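Local coordinates for Polyphosphate:AMP phosphotransferase (Pseudomonas aeruginosa PAO1, PDB 3CZP), which transfers phosphate from inorganic polyphosphate to AMP, making ADP, and acts on GMP less efficiently, at residues S300-F305 with Y402-V407; E84-P89 with P355-F360; G10-K15 with G215-Y220; F150-H155 with Y211-A216. All coordinates share one frame; numbering follows the deposited sequence.

How the contacts relate
The chain carries two fused PPK2 domains, each built on a five-stranded parallel sheet of strand order 2-3-1-4-5. Contacts 3 and 4 belong to the first, which seems catalytically inactive, and close before contact 1, in the second, opens. Contact 4 pairs strands 148-155 and 210-214; contact 3, about 12 Å away between centres, ties the next helix, 218-238, to the N-terminal segment, and E214 bonds to G10 and H11. Contact 1 pairs strands 300-307 and 404-412, its centre about 40 Å from that of contact 4. Contact 2, centred about 11 Å from the centre of contact 1, spans both domains and so holds the first against the second; Y402 of contact 1 bonds to its L85 O.

Contact 1 (S300-F305 with Y402-V407); sequences SLVAVF and YGIIVV
On one face of this parallel strand pair, methyl CG2 of V302 packs against CG2 of I404, 3.6 Å away, the two branched side chains slanting past each other. Next to them S300 OG nestles against the I404 branch, 3.3 Å from its CG1; chi1 of 59° sets this hydroxyl between the backbone N and the carbonyl carbon of S300. On the other face L301 reaches across with CD1, which meets I405 CG2 at 3.6 Å and lies more loosely beside V407 CG2. Here too V407 faces only the methyl of A303 as its bridge partner. F360 of the neighbouring strand and I486 of helix 475-496 cover L301, while P355 packs on V302. Between the faces run four nearly straight backbone bonds: I405 N to S300 O, V302 N to I405 O, V407 N to V302 O and V304 N to V407 O, each 2.8 Å. G403, with positive phi in a Schellman motif, lets the chain leave helix 382-402 and enter the strand. Chemically, the backbone supplies the directional bonding and mostly aliphatic side chains line both faces, consistent with a largely buried sheet interior.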
# COMPACT_ATOMS: atom_id res chain seq x y z
N SER A 300 -7.55 18.83 -6.72
CA SER A 300 -8.28 17.59 -6.73
C SER A 300 -9.53 17.81 -5.87
O SER A 300 -9.71 18.87 -5.31
CB SER A 300 -7.39 16.41 -6.28
OG SER A 300 -6.93 16.66 -5.00
N LEU A 301 -10.40 16.80 -5.81
CA LEU A 301 -11.67 16.93 -5.11
C LEU A 301 -11.81 15.80 -4.12
O LEU A 301 -11.49 14.66 -4.44
CB LEU A 301 -12.82 16.95 -6.13
CG LEU A 301 -14.28 17.25 -5.75
CD1 LEU A 301 -14.37 18.63 -5.18
CD2 LEU A 301 -15.16 17.17 -7.04
N VAL A 302 -12.26 16.15 -2.92
CA VAL A 302 -12.74 15.17 -1.91
C VAL A 302 -14.15 15.51 -1.52
O VAL A 302 -14.41 16.63 -1.04
CB VAL A 302 -11.80 15.13 -0.67
CG1 VAL A 302 -12.39 14.26 0.45
CG2 VAL A 302 -10.43 14.60 -1.10
N ALA A 303 -15.07 14.56 -1.74
CA ALA A 303 -16.47 14.62 -1.27
C ALA A 303 -16.72 13.60 -0.20
O ALA A 303 -16.57 12.40 -0.41
CB ALA A 303 -17.48 14.45 -2.42
N VAL A 304 -17.06 14.09 0.98
CA VAL A 304 -17.37 13.25 2.11
C VAL A 304 -18.89 13.13 2.30
O VAL A 304 -19.59 14.15 2.30
CB VAL A 304 -16.81 13.86 3.40
CG1 VAL A 304 -17.52 13.25 4.61
CG2 VAL A 304 -15.23 13.73 3.47
N PHE A 305 -19.40 11.92 2.47
CA PHE A 305 -20.83 11.71 2.74
C PHE A 305 -21.11 11.01 4.05
O PHE A 305 -20.63 9.90 4.28
CB PHE A 305 -21.49 10.88 1.62
CG PHE A 305 -21.64 11.60 0.33
CD1 PHE A 305 -22.87 12.21 -0.01
CD2 PHE A 305 -20.59 11.68 -0.57
CE1 PHE A 305 -23.00 12.87 -1.21
CE2 PHE A 305 -20.70 12.40 -1.78
CZ PHE A 305 -21.89 12.96 -2.12
N TYR A 402 -2.76 22.16 0.02
CA TYR A 402 -2.17 21.58 -1.17
C TYR A 402 -3.07 21.85 -2.40
O TYR A 402 -2.65 21.64 -3.51
CB TYR A 402 -1.92 20.06 -0.94
CG TYR A 402 -1.13 19.44 -2.06
CD1 TYR A 402 0.21 19.69 -2.22
CD2 TYR A 402 -1.76 18.65 -2.99
CE1 TYR A 402 0.89 19.14 -3.23
CE2 TYR A 402 -1.08 18.13 -4.03
CZ TYR A 402 0.25 18.35 -4.14
OH TYR A 402 0.94 17.81 -5.23
N GLY A 403 -4.29 22.36 -2.21
CA GLY A 403 -5.21 22.70 -3.34
C GLY A 403 -6.34 21.68 -3.51
O GLY A 403 -7.06 21.69 -4.50
N ILE A 404 -6.50 20.77 -2.55
CA ILE A 404 -7.60 19.82 -2.58
C ILE A 404 -8.85 20.55 -2.14
O ILE A 404 -8.86 21.24 -1.13
CB ILE A 404 -7.34 18.57 -1.69
CG1 ILE A 404 -5.98 17.93 -2.08
CG2 ILE A 404 -8.52 17.61 -1.78
CD1 ILE A 404 -5.69 16.53 -1.52
N ILE A 405 -9.89 20.38 -2.94
CA ILE A 405 -11.22 20.90 -2.69
C ILE A 405 -12.00 19.93 -1.83
O ILE A 405 -12.31 18.86 -2.26
CB ILE A 405 -11.95 21.15 -4.02
CG1 ILE A 405 -11.11 22.08 -4.92
CG2 ILE A 405 -13.37 21.76 -3.80
CD1 ILE A 405 -11.64 22.17 -6.31
N VAL A 406 -12.35 20.33 -0.63
CA VAL A 406 -13.01 19.46 0.31
C VAL A 406 -14.49 19.87 0.53
O VAL A 406 -14.81 21.00 0.98
CB VAL A 406 -12.23 19.47 1.62
CG1 VAL A 406 -12.93 18.64 2.67
CG2 VAL A 406 -10.76 19.03 1.37
N VAL A 407 -15.40 18.95 0.19
CA VAL A 407 -16.83 19.16 0.35
C VAL A 407 -17.37 18.09 1.30
O VAL A 407 -16.99 16.93 1.18
CB VAL A 407 -17.51 19.17 -1.04
CG1 VAL A 407 -18.95 19.55 -0.90
CG2 VAL A 407 -16.81 20.27 -1.96

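Contact 2 (E84-P89 with P355-F360)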
# COMPACT_ATOMS: atom_id res chain seq x y z
N GLU A 84 4.23 10.70 -4.54
CA GLU A 84 4.44 11.54 -3.37
C GLU A 84 4.33 13.04 -3.66
O GLU A 84 3.78 13.79 -2.87
CB GLU A 84 5.79 11.24 -2.76
CG GLU A 84 5.75 9.85 -2.14
CD GLU A 84 7.06 9.32 -1.68
OE1 GLU A 84 8.13 9.86 -2.10
OE2 GLU A 84 6.99 8.30 -0.94
N LEU A 85 4.91 13.46 -4.77
CA LEU A 85 4.88 14.84 -5.24
C LEU A 85 3.50 15.32 -5.68
O LEU A 85 3.22 16.52 -5.63
CB LEU A 85 5.78 15.01 -6.49
CG LEU A 85 7.30 15.02 -6.37
CD1 LEU A 85 7.94 14.99 -7.82
CD2 LEU A 85 7.72 16.20 -5.60
N GLU A 86 2.68 14.40 -6.19
CA GLU A 86 1.30 14.72 -6.59
C GLU A 86 0.25 14.64 -5.45
O GLU A 86 -0.96 14.77 -5.70
CB GLU A 86 0.87 13.78 -7.71
CG GLU A 86 1.65 13.97 -9.02
CD GLU A 86 1.65 15.41 -9.52
OE1 GLU A 86 0.65 16.13 -9.27
OE2 GLU A 86 2.67 15.83 -10.15
N ARG A 87 0.73 14.48 -4.24
CA ARG A 87 -0.12 14.43 -3.07
C ARG A 87 0.38 15.44 -1.99
O ARG A 87 1.51 15.90 -2.06
CB ARG A 87 -0.13 13.01 -2.54
CG ARG A 87 -0.98 12.07 -3.41
CD ARG A 87 -0.95 10.65 -2.94
NE ARG A 87 -1.79 9.79 -3.74
CZ ARG A 87 -1.50 9.34 -4.96
NH1 ARG A 87 -0.40 9.72 -5.57
NH2 ARG A 87 -2.38 8.61 -5.59
N PRO A 88 -0.46 15.77 -0.99
CA PRO A 88 0.03 16.71 0.01
C PRO A 88 1.30 16.23 0.71
O PRO A 88 1.53 15.02 0.76
CB PRO A 88 -1.13 16.83 0.98
CG PRO A 88 -2.36 16.34 0.16
CD PRO A 88 -1.86 15.35 -0.74
N PRO A 89 2.21 17.16 1.05
CA PRO A 89 3.52 16.82 1.60
C PRO A 89 3.53 15.80 2.72
O PRO A 89 4.50 15.07 2.82
CB PRO A 89 4.08 18.16 2.11
CG PRO A 89 3.09 19.19 1.79
CD PRO A 89 2.14 18.61 0.78
N PRO A 355 -6.68 11.73 -2.89
CA PRO A 355 -6.39 11.75 -4.33
C PRO A 355 -5.11 12.48 -4.74
O PRO A 355 -4.69 13.44 -4.10
CB PRO A 355 -7.66 12.41 -4.92
CG PRO A 355 -8.18 13.25 -3.80
CD PRO A 355 -7.87 12.52 -2.54
N ALA A 356 -4.46 11.97 -5.77
CA ALA A 356 -3.46 12.75 -6.48
C ALA A 356 -4.11 13.97 -7.17
O ALA A 356 -5.33 14.02 -7.34
CB ALA A 356 -2.77 11.90 -7.48
N ARG A 357 -3.30 14.88 -7.65
CA ARG A 357 -3.81 16.00 -8.43
C ARG A 357 -4.64 15.50 -9.62
O ARG A 357 -4.29 14.53 -10.27
CB ARG A 357 -2.67 16.85 -8.98
CG ARG A 357 -1.99 17.69 -7.90
CD ARG A 357 -2.38 19.14 -8.04
NE ARG A 357 -1.69 19.94 -7.03
CZ ARG A 357 -0.72 20.82 -7.26
NH1 ARG A 357 -0.29 21.09 -8.50
NH2 ARG A 357 -0.19 21.45 -6.20
N ARG A 358 -5.71 16.23 -9.88
CA ARG A 358 -6.65 15.97 -10.95
C ARG A 358 -7.59 14.82 -10.66
O ARG A 358 -8.36 14.51 -11.50
CB ARG A 358 -5.94 15.75 -12.27
CG ARG A 358 -6.73 16.29 -13.43
CD ARG A 358 -5.79 16.44 -14.58
NE ARG A 358 -6.52 16.45 -15.84
CZ ARG A 358 -6.19 15.70 -16.89
NH1 ARG A 358 -5.14 14.87 -16.84
NH2 ARG A 358 -6.92 15.79 -18.00
N GLN A 359 -7.55 14.23 -9.48
CA GLN A 359 -8.42 13.10 -9.16
C GLN A 359 -9.56 13.56 -8.25
O GLN A 359 -9.54 14.67 -7.68
CB GLN A 359 -7.66 11.93 -8.47
CG GLN A 359 -6.52 11.30 -9.27
CD GLN A 359 -5.80 10.10 -8.55
OE1 GLN A 359 -5.89 9.91 -7.32
NE2 GLN A 359 -5.12 9.27 -9.34
N PHE A 360 -10.56 12.69 -8.10
CA PHE A 360 -11.79 12.97 -7.34
C PHE A 360 -12.10 11.75 -6.51
O PHE A 360 -12.29 10.70 -7.04
CB PHE A 360 -12.92 13.27 -8.35
CG PHE A 360 -14.30 13.57 -7.75
CD1 PHE A 360 -14.49 13.80 -6.37
CD2 PHE A 360 -15.39 13.61 -8.59
CE1 PHE A 360 -15.76 14.07 -5.86
CE2 PHE A 360 -16.67 13.86 -8.09
CZ PHE A 360 -16.86 14.09 -6.74
O HOH W 1 -3.21 15.59 -4.21
O HOH W 2 -5.56 8.27 -4.87
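The guanidinium of R87 lies over the methyl of A356, whose CB sits 3.6 Å above its plane and towards its rim. R87 runs extended from CG to NE, which carries the flat group past the A356 backbone; NH1 is 3.7 Å from A356 CB. The polar end is held mainly by its own side of the contact, NH1 bonding to E83 O, while W91 makes a cation-pi contact with it. Water 2 accepts from R87 NH2 over a long 3.3 Å and donates to Q359 OE1. That same amide oxygen takes the A356 N-H from above its carbonyl plane, within the type II turn A356-Q359.

On the other flank E86 and R357 cross at about a right angle, with carboxylate and guanidinium planes 82° apart. E86 bends at chi2 (-53°), and its OE1 rests on the aliphatic part of R357, 3.4 Å from CG. E86 OE1 and R357 NE are 5.0 Å apart; the R357 guanidinium instead meets the Y402 ring in a cation-pi contact. Between the flanks, R357 N donates to E86 O (3.0 Å) in the carbonyl plane, and water 1 links E86 O to P355 O. Between these two segments the polar links are one direct backbone bond and two bridging waters, beside the R87 guanidinium face and the R357 stem, a hydrated seam where charge probably acts through space.

Contact 3 (G10-K15 with G215-Y220)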
# COMPACT_ATOMS: atom_id res chain seq x y z
N GLY A 10 32.38 18.33 25.15
CA GLY A 10 33.41 17.36 24.69
C GLY A 10 33.30 15.97 25.30
O GLY A 10 34.32 15.35 25.68
N HIS A 11 32.06 15.46 25.37
CA HIS A 11 31.77 14.12 25.93
C HIS A 11 32.55 13.02 25.18
O HIS A 11 32.64 13.06 23.97
CB HIS A 11 30.28 13.82 25.85
CG HIS A 11 29.40 14.80 26.56
ND1 HIS A 11 28.99 15.98 25.98
CD2 HIS A 11 28.79 14.74 27.77
CE1 HIS A 11 28.18 16.62 26.81
NE2 HIS A 11 28.03 15.88 27.89
N SER A 12 33.10 12.08 25.96
CA SER A 12 33.97 10.97 25.55
C SER A 12 33.61 9.75 26.36
O SER A 12 33.30 9.88 27.55
CB SER A 12 35.43 11.21 26.01
OG SER A 12 36.20 11.90 25.06
N ILE A 13 33.77 8.55 25.78
CA ILE A 13 33.75 7.32 26.57
C ILE A 13 34.92 6.48 26.09
O ILE A 13 35.13 6.31 24.89
CB ILE A 13 32.43 6.54 26.45
CG1 ILE A 13 31.29 7.36 27.06
CG2 ILE A 13 32.51 5.17 27.13
CD1 ILE A 13 29.92 6.72 26.86
N ASP A 14 35.69 5.97 27.05
CA ASP A 14 36.89 5.17 26.75
C ASP A 14 36.52 3.82 26.16
O ASP A 14 35.45 3.29 26.41
CB ASP A 14 37.79 5.02 28.00
CG ASP A 14 37.30 3.96 28.94
OD1 ASP A 14 36.60 4.30 29.93
OD2 ASP A 14 37.56 2.79 28.67
N LYS A 15 37.44 3.28 25.37
CA LYS A 15 37.22 2.02 24.66
C LYS A 15 36.76 0.84 25.56
O LYS A 15 35.87 0.11 25.20
CB LYS A 15 38.46 1.65 23.86
CG LYS A 15 38.34 0.33 23.13
CD LYS A 15 39.64 -0.06 22.38
CE LYS A 15 39.85 -1.62 22.35
NZ LYS A 15 40.56 -2.22 23.59
N GLY A 215 28.37 14.59 18.97
CA GLY A 215 28.78 13.57 18.02
C GLY A 215 30.27 13.43 17.76
O GLY A 215 30.69 12.68 16.86
N ALA A 216 31.08 14.13 18.54
CA ALA A 216 32.50 14.20 18.28
C ALA A 216 33.13 12.86 18.64
O ALA A 216 33.99 12.39 17.94
CB ALA A 216 33.14 15.37 19.04
N ASP A 217 32.63 12.23 19.71
CA ASP A 217 33.09 10.91 20.11
C ASP A 217 32.15 9.77 19.66
O ASP A 217 31.02 9.66 20.12
CB ASP A 217 33.39 10.87 21.62
CG ASP A 217 34.09 9.59 22.03
OD1 ASP A 217 35.23 9.35 21.58
OD2 ASP A 217 33.53 8.83 22.83
N GLU A 218 32.66 8.89 18.78
CA GLU A 218 31.90 7.77 18.23
C GLU A 218 31.34 6.90 19.35
O GLU A 218 30.15 6.52 19.36
CB GLU A 218 32.80 6.87 17.41
CG GLU A 218 33.18 7.28 16.03
CD GLU A 218 34.08 6.19 15.38
OE1 GLU A 218 35.03 5.68 16.02
OE2 GLU A 218 33.80 5.80 14.23
N ARG A 219 32.20 6.56 20.31
CA ARG A 219 31.79 5.74 21.46
C ARG A 219 30.71 6.39 22.31
O ARG A 219 29.68 5.81 22.58
CB ARG A 219 33.00 5.40 22.33
CG ARG A 219 33.95 4.50 21.62
CD ARG A 219 35.04 4.06 22.45
NE ARG A 219 36.02 3.49 21.55
CZ ARG A 219 37.17 4.07 21.18
NH1 ARG A 219 37.96 3.41 20.34
NH2 ARG A 219 37.53 5.26 21.63
N TYR A 220 30.93 7.62 22.72
CA TYR A 220 29.90 8.33 23.48
C TYR A 220 28.55 8.46 22.73
O TYR A 220 27.49 8.30 23.32
CB TYR A 220 30.38 9.72 23.82
CG TYR A 220 29.31 10.59 24.41
CD1 TYR A 220 28.99 10.51 25.76
CD2 TYR A 220 28.60 11.47 23.62
CE1 TYR A 220 28.01 11.28 26.30
CE2 TYR A 220 27.60 12.25 24.16
CZ TYR A 220 27.34 12.18 25.52
OH TYR A 220 26.32 12.95 26.04
O HOH W 3 30.84 13.30 21.59
O HOH W 4 36.66 7.46 23.20
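Y220, R219 and I13 bury the most surface here. The Y220 ring receives H11 CB over its centre, a CH-pi contact 3.3 Å from the centroid and only 7° off the normal. The two rings are nearly parallel but slid apart, so that Y220 OH lies over the rim of the imidazole; H11 ND1 bonds to E214. With CG anti to the Y220 backbone N (chi1 171°), the ring extends under H11. I13 crosses Y220 at about a right angle, its CD1 3.7 Å from Y220 CA. R219, extended from CG to NE, passes I13 O with its CD at 3.3 Å and lays one face of its guanidinium against K15 CA and CB. Water 4 sits at the edge of that group, in its plane, and joins R219 NH2 to I13 O and D217 OD1. A second water bridges H11 O and D217 N. D217 OD2 accepts from I13 N (3.0 Å) and Y220 N (2.9 Å), which approach from opposite faces of the carboxylate. D217 is the N-cap of helix 218-238, its bond from Y220 N the capping bond, and D14 likewise caps helix 15-39: two capped helix starts, side by side in the first PPK2 domain.

Contact 4 (F150-H155 with Y211-A216). With ACT (acetate ion), chain E.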
# COMPACT_ATOMS: atom_id res chain seq x y z
N PHE A 150 11.11 8.90 19.40
CA PHE A 150 12.41 9.44 19.79
C PHE A 150 12.87 10.45 18.74
O PHE A 150 12.75 10.18 17.54
CB PHE A 150 13.44 8.31 19.81
CG PHE A 150 13.20 7.28 20.88
CD1 PHE A 150 13.77 7.43 22.16
CD2 PHE A 150 12.49 6.11 20.59
CE1 PHE A 150 13.58 6.44 23.12
CE2 PHE A 150 12.28 5.16 21.56
CZ PHE A 150 12.82 5.33 22.82
N LYS A 151 13.46 11.59 19.15
CA LYS A 151 14.11 12.51 18.21
C LYS A 151 15.58 12.81 18.65
O LYS A 151 15.83 13.33 19.73
CB LYS A 151 13.32 13.80 18.08
CG LYS A 151 11.83 13.61 17.87
CD LYS A 151 11.17 14.90 17.63
CE LYS A 151 10.42 15.39 18.86
NZ LYS A 151 9.96 16.64 18.49
N PHE A 152 16.53 12.52 17.77
CA PHE A 152 17.91 12.69 18.10
C PHE A 152 18.50 13.73 17.20
O PHE A 152 18.39 13.65 15.96
CB PHE A 152 18.72 11.38 18.01
CG PHE A 152 18.32 10.35 18.99
CD1 PHE A 152 18.75 10.39 20.31
CD2 PHE A 152 17.52 9.28 18.59
CE1 PHE A 152 18.36 9.39 21.19
CE2 PHE A 152 17.17 8.26 19.47
CZ PHE A 152 17.56 8.32 20.75
N TRP A 153 19.13 14.69 17.84
CA TRP A 153 19.92 15.70 17.19
C TRP A 153 21.40 15.47 17.49
O TRP A 153 21.86 15.69 18.60
CB TRP A 153 19.49 17.10 17.67
CG TRP A 153 20.34 18.24 17.09
CD1 TRP A 153 21.59 18.57 17.45
CD2 TRP A 153 19.96 19.15 16.07
NE1 TRP A 153 22.05 19.62 16.69
CE2 TRP A 153 21.05 20.00 15.84
CE3 TRP A 153 18.81 19.33 15.31
CZ2 TRP A 153 21.00 21.04 14.94
CZ3 TRP A 153 18.78 20.36 14.39
CH2 TRP A 153 19.85 21.18 14.22
N PHE A 154 22.12 15.03 16.47
CA PHE A 154 23.54 14.79 16.50
C PHE A 154 24.28 16.10 16.29
O PHE A 154 24.10 16.77 15.25
CB PHE A 154 23.93 13.79 15.40
CG PHE A 154 23.42 12.39 15.67
CD1 PHE A 154 24.26 11.42 16.19
CD2 PHE A 154 22.08 12.07 15.49
CE1 PHE A 154 23.78 10.16 16.51
CE2 PHE A 154 21.60 10.78 15.76
CZ PHE A 154 22.44 9.84 16.27
N HIS A 155 25.07 16.50 17.29
CA HIS A 155 25.65 17.83 17.30
C HIS A 155 27.17 17.85 17.13
O HIS A 155 27.86 17.01 17.68
CB HIS A 155 25.35 18.52 18.62
CG HIS A 155 25.60 19.98 18.56
ND1 HIS A 155 24.99 20.80 17.64
CD2 HIS A 155 26.44 20.77 19.28
CE1 HIS A 155 25.41 22.04 17.82
NE2 HIS A 155 26.29 22.04 18.80
N TYR A 211 16.60 14.83 21.93
CA TYR A 211 17.83 14.46 22.65
C TYR A 211 19.00 14.99 21.81
O TYR A 211 19.19 14.56 20.69
CB TYR A 211 17.89 12.95 22.82
CG TYR A 211 16.75 12.35 23.64
CD1 TYR A 211 16.77 12.41 25.00
CD2 TYR A 211 15.67 11.74 23.03
CE1 TYR A 211 15.75 11.88 25.76
CE2 TYR A 211 14.65 11.18 23.77
CZ TYR A 211 14.71 11.27 25.15
OH TYR A 211 13.71 10.71 25.95
N VAL A 212 19.75 15.94 22.37
CA VAL A 212 20.91 16.52 21.71
C VAL A 212 22.14 15.72 22.15
O VAL A 212 22.49 15.66 23.33
CB VAL A 212 21.09 18.02 22.03
CG1 VAL A 212 22.35 18.56 21.32
CG2 VAL A 212 19.81 18.81 21.64
N VAL A 213 22.74 15.02 21.20
CA VAL A 213 23.85 14.12 21.51
C VAL A 213 25.09 14.64 20.84
O VAL A 213 25.11 14.76 19.61
CB VAL A 213 23.55 12.69 20.98
CG1 VAL A 213 24.71 11.70 21.38
CG2 VAL A 213 22.18 12.20 21.50
N GLU A 214 26.12 14.96 21.62
CA GLU A 214 27.39 15.39 21.05
C GLU A 214 28.04 14.27 20.21
O GLU A 214 28.24 13.15 20.68
CB GLU A 214 28.35 15.86 22.16
CG GLU A 214 29.60 16.51 21.56
CD GLU A 214 30.52 17.16 22.59
OE1 GLU A 214 30.15 17.20 23.79
OE2 GLU A 214 31.62 17.65 22.17
N GLY A 215 28.37 14.59 18.97
CA GLY A 215 28.78 13.57 18.02
C GLY A 215 30.27 13.43 17.76
O GLY A 215 30.69 12.68 16.86
N ALA A 216 31.08 14.13 18.54
CA ALA A 216 32.50 14.20 18.28
C ALA A 216 33.13 12.86 18.64
O ALA A 216 33.99 12.39 17.94
CB ALA A 216 33.14 15.37 19.04
C ACT E . 10.27 9.14 24.96
O ACT E . 11.44 8.84 25.28
OXT ACT E . 10.12 9.39 23.75
CH3 ACT E . 9.14 9.23 25.96
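F152 and Y211 form the apolar centre: F152 CD1 lies 3.7 Å from Y211 CB, and their rings meet obliquely, planes 33° apart. V213 CG2 also touches that CD1, at 4.1 Å. F150 continues this face, its CD1 beside CE2 of the tyrosine, and helix 218-238 covers the group with V225, I228 and L229. F152 and Y211 both have CG anti to the carbonyl carbon (chi1 -65° and -62°), which carries both rings off the same face of the sheet.

The reverse face carries W153 and V212 side by side, pointing alike, with W153 CD1 3.9 Å from V212 CG1. H155 CB packs on the same V212 methyl and also meets the indole at its edge, in plane. L200 of helix 186-203 touches both W153 and V212, and F4 stacks on W153 and H155.

Between the faces, five backbone bonds alternate from strand to strand: Y211 N to K151 O, W153 N to Y211 O, V213 N to W153 O, H155 N to V213 O and, past the strand end, G215 N to H155 O at 2.8 Å. The polar edge lies farther out. Y211 OH donates to an acetate ion (3.0 Å), probably from the crystallisation liquor; K151 NZ forms a salt bridge with E139 and a hydrogen bond to T203 O, while H155 NE2 bonds to E8 and E214 to Q160. This is the parallel pairing of strands 148-155 and 210-214, the latter outermost in this chain, at one margin of a P-loop-type alpha/beta sheet, with helices on both faces, in the first PPK2 domain.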